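Local coordinates for Ycf54-like protein (Synechocystis sp. PCC 6803, PDB 5M2P) that probably acts as a component of the magnesium-protoporphyrin IX monomethyl ester cyclase, needed for forming protochlorophyllide in chlorophyll synthesis, at residues 5-10 with 94-99; 9-14 with 88-93. All coordinates share one frame; numbering follows the deposited sequence.

Contact 1: 5-10 with 94-99; sequences ATYYYA and FEAPSD
Ala96 O is gripped twice: Ala5 N donates to it at 2.9 Å in a nearly straight bond, and a water that also bonds Tyr7 OH donates to it, its oxygen 3.1 Å from Ala96 O. The carbonyl belongs to the last rungs of an antiparallel ladder joining strand 5-13 to the edge strand 90-96. Ala5-Ala96 and Tyr7-Phe94 are its hydrogen-bonded pairs; between them Thr6 and Glu95 form a non-hydrogen-bonded pair whose side chains lie on the face away from Ala5, Tyr7, Phe94 and Ala96. There Glu95, bent at chi2, folds its carboxylate back so that OE2 accepts a very short bond from Thr6 OG1, a small polar cross-strand link suited to a partly exposed face.

On the other face, Tyr7 CB sits over the Phe94 ring, 3.9 Å from its centroid. The two rings are nearly parallel, planes at 14°, but slid so far apart that they barely overlap. Tyr9 CD2 comes to the edge of the Phe94 ring, 3.9 Å from Phe94 CD2, and Phe51 adds a further ring to this aromatic cluster. With an alanine here in place of Phe94, Tyr7 CB would probably lose the surface it lies on, and a gap would open beside Tyr9 and Phe51. Tyr7 CG stands anti to its carbonyl carbon (chi1 -66°), which sets the ring beside Ala96; small Ala96 leaves room for it, with CB 4.0 Å from Tyr7 CE1.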
loop_
_atom_site.group_PDB
_atom_site.type_symbol
_atom_site.label_atom_id
_atom_site.label_comp_id
_atom_site.label_asym_id
_atom_site.label_seq_id
_atom_site.Cartn_x
_atom_site.Cartn_y
_atom_site.Cartn_z
ATOM N N ALA A 5 8.900 1.963 -12.127
ATOM C CA ALA A 5 7.564 1.387 -12.233
ATOM C C ALA A 5 6.547 2.310 -11.559
ATOM O O ALA A 5 6.898 3.134 -10.702
ATOM C CB ALA A 5 7.557 0.033 -11.549
ATOM N N THR A 6 5.284 2.166 -11.933
ATOM C CA THR A 6 4.159 2.816 -11.261
ATOM C C THR A 6 3.666 1.915 -10.147
ATOM O O THR A 6 3.306 0.750 -10.350
ATOM C CB THR A 6 2.970 3.144 -12.194
ATOM O OG1 THR A 6 3.428 3.918 -13.308
ATOM C CG2 THR A 6 1.911 3.945 -11.491
ATOM N N TYR A 7 3.632 2.503 -8.957
ATOM C CA TYR A 7 3.075 1.883 -7.779
ATOM C C TYR A 7 1.764 2.531 -7.417
ATOM O O TYR A 7 1.615 3.757 -7.480
ATOM C CB TYR A 7 4.034 2.012 -6.577
ATOM C CG TYR A 7 5.311 1.239 -6.793
ATOM C CD1 TYR A 7 6.341 1.737 -7.589
ATOM C CD2 TYR A 7 5.480 -0.019 -6.235
ATOM C CE1 TYR A 7 7.482 0.985 -7.841
ATOM C CE2 TYR A 7 6.620 -0.769 -6.478
ATOM C CZ TYR A 7 7.613 -0.259 -7.286
ATOM O OH TYR A 7 8.748 -1.013 -7.528
ATOM N N TYR A 8 0.792 1.704 -7.033
ATOM C CA TYR A 8 -0.517 2.151 -6.626
ATOM C C TYR A 8 -0.643 1.848 -5.148
ATOM O O TYR A 8 -0.128 0.828 -4.693
ATOM C CB TYR A 8 -1.611 1.397 -7.431
ATOM C CG TYR A 8 -1.418 1.541 -8.897
ATOM C CD1 TYR A 8 -1.884 2.659 -9.565
ATOM C CD2 TYR A 8 -0.705 0.602 -9.616
ATOM C CE1 TYR A 8 -1.642 2.827 -10.912
ATOM C CE2 TYR A 8 -0.450 0.758 -10.965
ATOM C CZ TYR A 8 -0.909 1.882 -11.611
ATOM O OH TYR A 8 -0.668 2.059 -12.955
ATOM N N TYR A 9 -1.353 2.697 -4.404
ATOM C CA TYR A 9 -1.473 2.494 -2.978
ATOM C C TYR A 9 -2.875 2.773 -2.478
ATOM O O TYR A 9 -3.613 3.596 -3.033
ATOM C CB TYR A 9 -0.450 3.334 -2.171
ATOM C CG TYR A 9 -0.712 4.820 -2.186
ATOM C CD1 TYR A 9 -1.623 5.397 -1.300
ATOM C CD2 TYR A 9 -0.125 5.653 -3.136
ATOM C CE1 TYR A 9 -1.914 6.743 -1.349
ATOM C CE2 TYR A 9 -0.384 7.017 -3.171
ATOM C CZ TYR A 9 -1.298 7.559 -2.285
ATOM O OH TYR A 9 -1.597 8.893 -2.347
ATOM N N ALA A 10 -3.164 2.094 -1.370
ATOM C CA ALA A 10 -4.308 2.383 -0.512
ATOM C C ALA A 10 -3.744 2.593 0.898
ATOM O O ALA A 10 -3.142 1.684 1.447
ATOM C CB ALA A 10 -5.298 1.217 -0.536
ATOM N N PHE A 94 2.317 6.543 -7.664
ATOM C CA PHE A 94 3.593 7.240 -7.783
ATOM C C PHE A 94 4.556 6.382 -8.579
ATOM O O PHE A 94 4.407 5.174 -8.665
ATOM C CB PHE A 94 4.194 7.580 -6.410
ATOM C CG PHE A 94 4.423 6.399 -5.521
ATOM C CD1 PHE A 94 5.568 5.644 -5.626
ATOM C CD2 PHE A 94 3.503 6.046 -4.553
ATOM C CE1 PHE A 94 5.801 4.562 -4.789
ATOM C CE2 PHE A 94 3.723 4.970 -3.704
ATOM C CZ PHE A 94 4.849 4.209 -3.814
ATOM N N GLU A 95 5.556 7.007 -9.184
ATOM C CA GLU A 95 6.613 6.304 -9.870
ATOM C C GLU A 95 7.817 6.142 -8.918
ATOM O O GLU A 95 8.156 7.047 -8.131
ATOM C CB GLU A 95 7.047 7.068 -11.126
ATOM C CG GLU A 95 5.909 7.498 -12.029
ATOM C CD GLU A 95 5.269 6.349 -12.742
ATOM O OE1 GLU A 95 6.015 5.589 -13.408
ATOM O OE2 GLU A 95 4.018 6.224 -12.657
ATOM N N ALA A 96 8.508 5.014 -9.013
ATOM C CA ALA A 96 9.701 4.772 -8.196
ATOM C C ALA A 96 10.552 3.710 -8.857
ATOM O O ALA A 96 10.027 2.903 -9.632
ATOM C CB ALA A 96 9.319 4.324 -6.802
ATOM N N PRO A 97 11.858 3.672 -8.546
ATOM C CA PRO A 97 12.554 4.588 -7.665
ATOM C C PRO A 97 12.756 5.967 -8.260
ATOM O O PRO A 97 12.942 6.111 -9.456
ATOM C CB PRO A 97 13.922 3.929 -7.497
ATOM C CG PRO A 97 14.145 3.243 -8.790
ATOM C CD PRO A 97 12.784 2.675 -9.112
ATOM N N SER A 98 12.745 6.958 -7.390
ATOM C CA SER A 98 13.027 8.341 -7.727
ATOM C C SER A 98 13.853 8.959 -6.572
ATOM O O SER A 98 14.046 8.328 -5.520
ATOM C CB SER A 98 11.710 9.098 -7.897
ATOM O OG SER A 98 11.058 9.188 -6.630
ATOM N N ASP A 99 14.276 10.207 -6.732
ATOM C CA ASP A 99 14.965 10.892 -5.641
ATOM C C ASP A 99 14.101 10.936 -4.398
ATOM O O ASP A 99 14.583 10.689 -3.294
ATOM C CB ASP A 99 15.340 12.338 -5.998
ATOM C CG ASP A 99 16.563 12.430 -6.818
ATOM O OD1 ASP A 99 16.985 11.416 -7.420
ATOM O OD2 ASP A 99 17.140 13.542 -6.827
HETATM O O HOH W 1 10.653 -0.021 -8.991
#

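Contact 2: 9-14 with 88-93; sequences YALASQ and YVLTGE
Tyr9 and Gly92 form one hydrogen-bonded antiparallel pair and Leu11 and Leu90 the next, each closed by two backbone bonds; the shortest runs from Leu11 N to Leu90 O at 2.7 Å. Between them, at the non-hydrogen-bonded Ala10-Thr91 pair, the backbones approach closely enough for Thr91 CA to point a hydrogen at Tyr9 O, 3.1 Å away.

The aromatic interaction is the distinctive one. With CG in the crowded position between N and carbonyl carbon (chi1 70°), the Tyr9 ring folds across onto the neighbouring strand and covers the Gly92 backbone. Gly92 N lies 3.5 Å above the ring plane of Tyr9, over its centre, and Gly92 CA makes a CH-pi contact. Glycine suits the site because, with the ring so placed, a beta carbon on Gly92 would fall only 2.5 Å from Tyr9 OH.

Apolar contacts divide between the two faces. Beside Tyr9, Leu11 and Leu90 meet through their beta carbons, 4.3 Å from CB to CB. On the face of Ala10, the branches of Val89 part: CG2 lies 4.1 Å from Ala10 CB and CG1 lies against Ala12 CB; alanine suits both places, its single methyl leaving the branched valine space to pack. Helix 76-86 covers this side, with Val82 against Ala10.

Two waters complete the polar links. One joins Tyr9 OH, at 2.7 Å from its oxygen, to Thr91 O; the other bridges Ser13 N and Tyr88 O where the two chain segments part beyond the last paired residues. Ser13, whose OG caps Phe16 N, is the N-cap that turns the strand into helix 14-18. The whole is an antiparallel edge-strand pairing with the cross-strand arrangement known as aromatic rescue of glycine.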
loop_
_atom_site.group_PDB
_atom_site.type_symbol
_atom_site.label_atom_id
_atom_site.label_comp_id
_atom_site.label_asym_id
_atom_site.label_seq_id
_atom_site.Cartn_x
_atom_site.Cartn_y
_atom_site.Cartn_z
ATOM N N TYR A 9 -1.353 2.697 -4.404
ATOM C CA TYR A 9 -1.473 2.494 -2.978
ATOM C C TYR A 9 -2.875 2.773 -2.478
ATOM O O TYR A 9 -3.613 3.596 -3.033
ATOM C CB TYR A 9 -0.450 3.334 -2.171
ATOM C CG TYR A 9 -0.712 4.820 -2.186
ATOM C CD1 TYR A 9 -1.623 5.397 -1.300
ATOM C CD2 TYR A 9 -0.125 5.653 -3.136
ATOM C CE1 TYR A 9 -1.914 6.743 -1.349
ATOM C CE2 TYR A 9 -0.384 7.017 -3.171
ATOM C CZ TYR A 9 -1.298 7.559 -2.285
ATOM O OH TYR A 9 -1.597 8.893 -2.347
ATOM N N ALA A 10 -3.164 2.094 -1.370
ATOM C CA ALA A 10 -4.308 2.383 -0.512
ATOM C C ALA A 10 -3.744 2.593 0.898
ATOM O O ALA A 10 -3.142 1.684 1.447
ATOM C CB ALA A 10 -5.298 1.217 -0.536
ATOM N N LEU A 11 -3.942 3.784 1.446
ATOM C CA LEU A 11 -3.417 4.158 2.754
ATOM C C LEU A 11 -4.529 4.170 3.782
ATOM O O LEU A 11 -5.557 4.792 3.568
ATOM C CB LEU A 11 -2.814 5.545 2.653
ATOM C CG LEU A 11 -2.075 6.018 3.904
ATOM C CD1 LEU A 11 -0.715 5.383 4.005
ATOM C CD2 LEU A 11 -1.923 7.516 3.846
ATOM N N ALA A 12 -4.307 3.475 4.883
ATOM C CA ALA A 12 -5.240 3.360 5.974
ATOM C C ALA A 12 -4.562 3.831 7.268
ATOM O O ALA A 12 -3.339 3.916 7.347
ATOM C CB ALA A 12 -5.609 1.894 6.168
ATOM N N SER A 13 -5.366 4.046 8.305
ATOM C CA SER A 13 -4.821 4.158 9.649
ATOM C C SER A 13 -4.460 2.755 10.134
ATOM O O SER A 13 -5.056 1.765 9.748
ATOM C CB SER A 13 -5.822 4.811 10.603
ATOM O OG SER A 13 -6.921 3.938 10.843
ATOM N N GLN A 14 -3.472 2.672 11.030
ATOM C CA GLN A 14 -3.165 1.403 11.679
ATOM C C GLN A 14 -4.366 0.880 12.470
ATOM O O GLN A 14 -4.659 -0.291 12.436
ATOM C CB GLN A 14 -1.901 1.552 12.530
ATOM C CG GLN A 14 -0.686 1.787 11.610
ATOM C CD GLN A 14 0.590 2.029 12.372
ATOM O OE1 GLN A 14 0.731 1.595 13.524
ATOM N NE2 GLN A 14 1.510 2.725 11.741
ATOM N N TYR A 88 -12.563 2.810 3.449
ATOM C CA TYR A 88 -11.999 3.908 4.252
ATOM C C TYR A 88 -10.456 3.933 4.134
ATOM O O TYR A 88 -9.720 3.616 5.068
ATOM C CB TYR A 88 -12.489 3.841 5.708
ATOM C CG TYR A 88 -12.139 5.076 6.498
ATOM C CD1 TYR A 88 -12.628 6.310 6.127
ATOM C CD2 TYR A 88 -11.283 5.013 7.605
ATOM C CE1 TYR A 88 -12.323 7.458 6.830
ATOM C CE2 TYR A 88 -10.960 6.162 8.315
ATOM C CZ TYR A 88 -11.465 7.388 7.923
ATOM O OH TYR A 88 -11.152 8.556 8.592
ATOM N N VAL A 89 -10.015 4.281 2.927
ATOM C CA VAL A 89 -8.628 4.393 2.546
ATOM C C VAL A 89 -8.454 5.579 1.592
ATOM O O VAL A 89 -9.360 5.905 0.822
ATOM C CB VAL A 89 -8.104 3.111 1.865
ATOM C CG1 VAL A 89 -8.046 1.975 2.849
ATOM C CG2 VAL A 89 -8.940 2.759 0.659
ATOM N N LEU A 90 -7.258 6.159 1.618
ATOM C CA LEU A 90 -6.830 7.171 0.647
ATOM C C LEU A 90 -6.041 6.451 -0.429
ATOM O O LEU A 90 -5.210 5.606 -0.114
ATOM C CB LEU A 90 -5.931 8.207 1.323
ATOM C CG LEU A 90 -6.667 9.069 2.336
ATOM C CD1 LEU A 90 -5.667 9.715 3.292
ATOM C CD2 LEU A 90 -7.532 10.100 1.632
ATOM N N THR A 91 -6.292 6.725 -1.697
ATOM C CA THR A 91 -5.598 6.001 -2.764
ATOM C C THR A 91 -4.839 6.960 -3.660
ATOM O O THR A 91 -5.112 8.161 -3.710
ATOM C CB THR A 91 -6.560 5.190 -3.618
ATOM O OG1 THR A 91 -7.492 6.067 -4.244
ATOM C CG2 THR A 91 -7.302 4.165 -2.770
ATOM N N GLY A 92 -3.877 6.404 -4.371
ATOM C CA GLY A 92 -3.088 7.188 -5.309
ATOM C C GLY A 92 -2.041 6.337 -5.968
ATOM O O GLY A 92 -2.093 5.109 -5.904
ATOM N N GLU A 93 -1.095 6.998 -6.611
ATOM C CA GLU A 93 -0.041 6.308 -7.343
ATOM C C GLU A 93 1.197 7.180 -7.377
ATOM O O GLU A 93 1.124 8.386 -7.177
ATOM C CB GLU A 93 -0.466 5.973 -8.777
ATOM C CG GLU A 93 -0.612 7.167 -9.676
ATOM C CD GLU A 93 -1.195 6.802 -11.024
ATOM O OE1 GLU A 93 -0.476 6.973 -12.035
ATOM O OE2 GLU A 93 -2.352 6.338 -11.066
HETATM O O HOH W 2 -4.031 9.520 -1.422
HETATM O O HOH W 3 -8.101 4.269 7.320
#

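In the fold
The chain begins with strand 5-13, which enters contact 1 first and contact 2 further along. It then runs through helices 14-18 and 21-36, strand 43-47, helix 58-63, strand 68-73 and helix 76-86 before returning as strand 90-96. Contact 2 closes the inner loop, of 73 residues, and contact 1 the outer one, of 83, so they nest without crossing, like successive stretches of a single ladder; Tyr9 and Ala10 belong to both. Where they adjoin, Tyr7 O packs on Glu93 CB. Together they fix the last strand at the sheet's edge, beside the first, whose other side is held by strand 68-73, giving the order 43-47, 68-73, 5-13, 90-96.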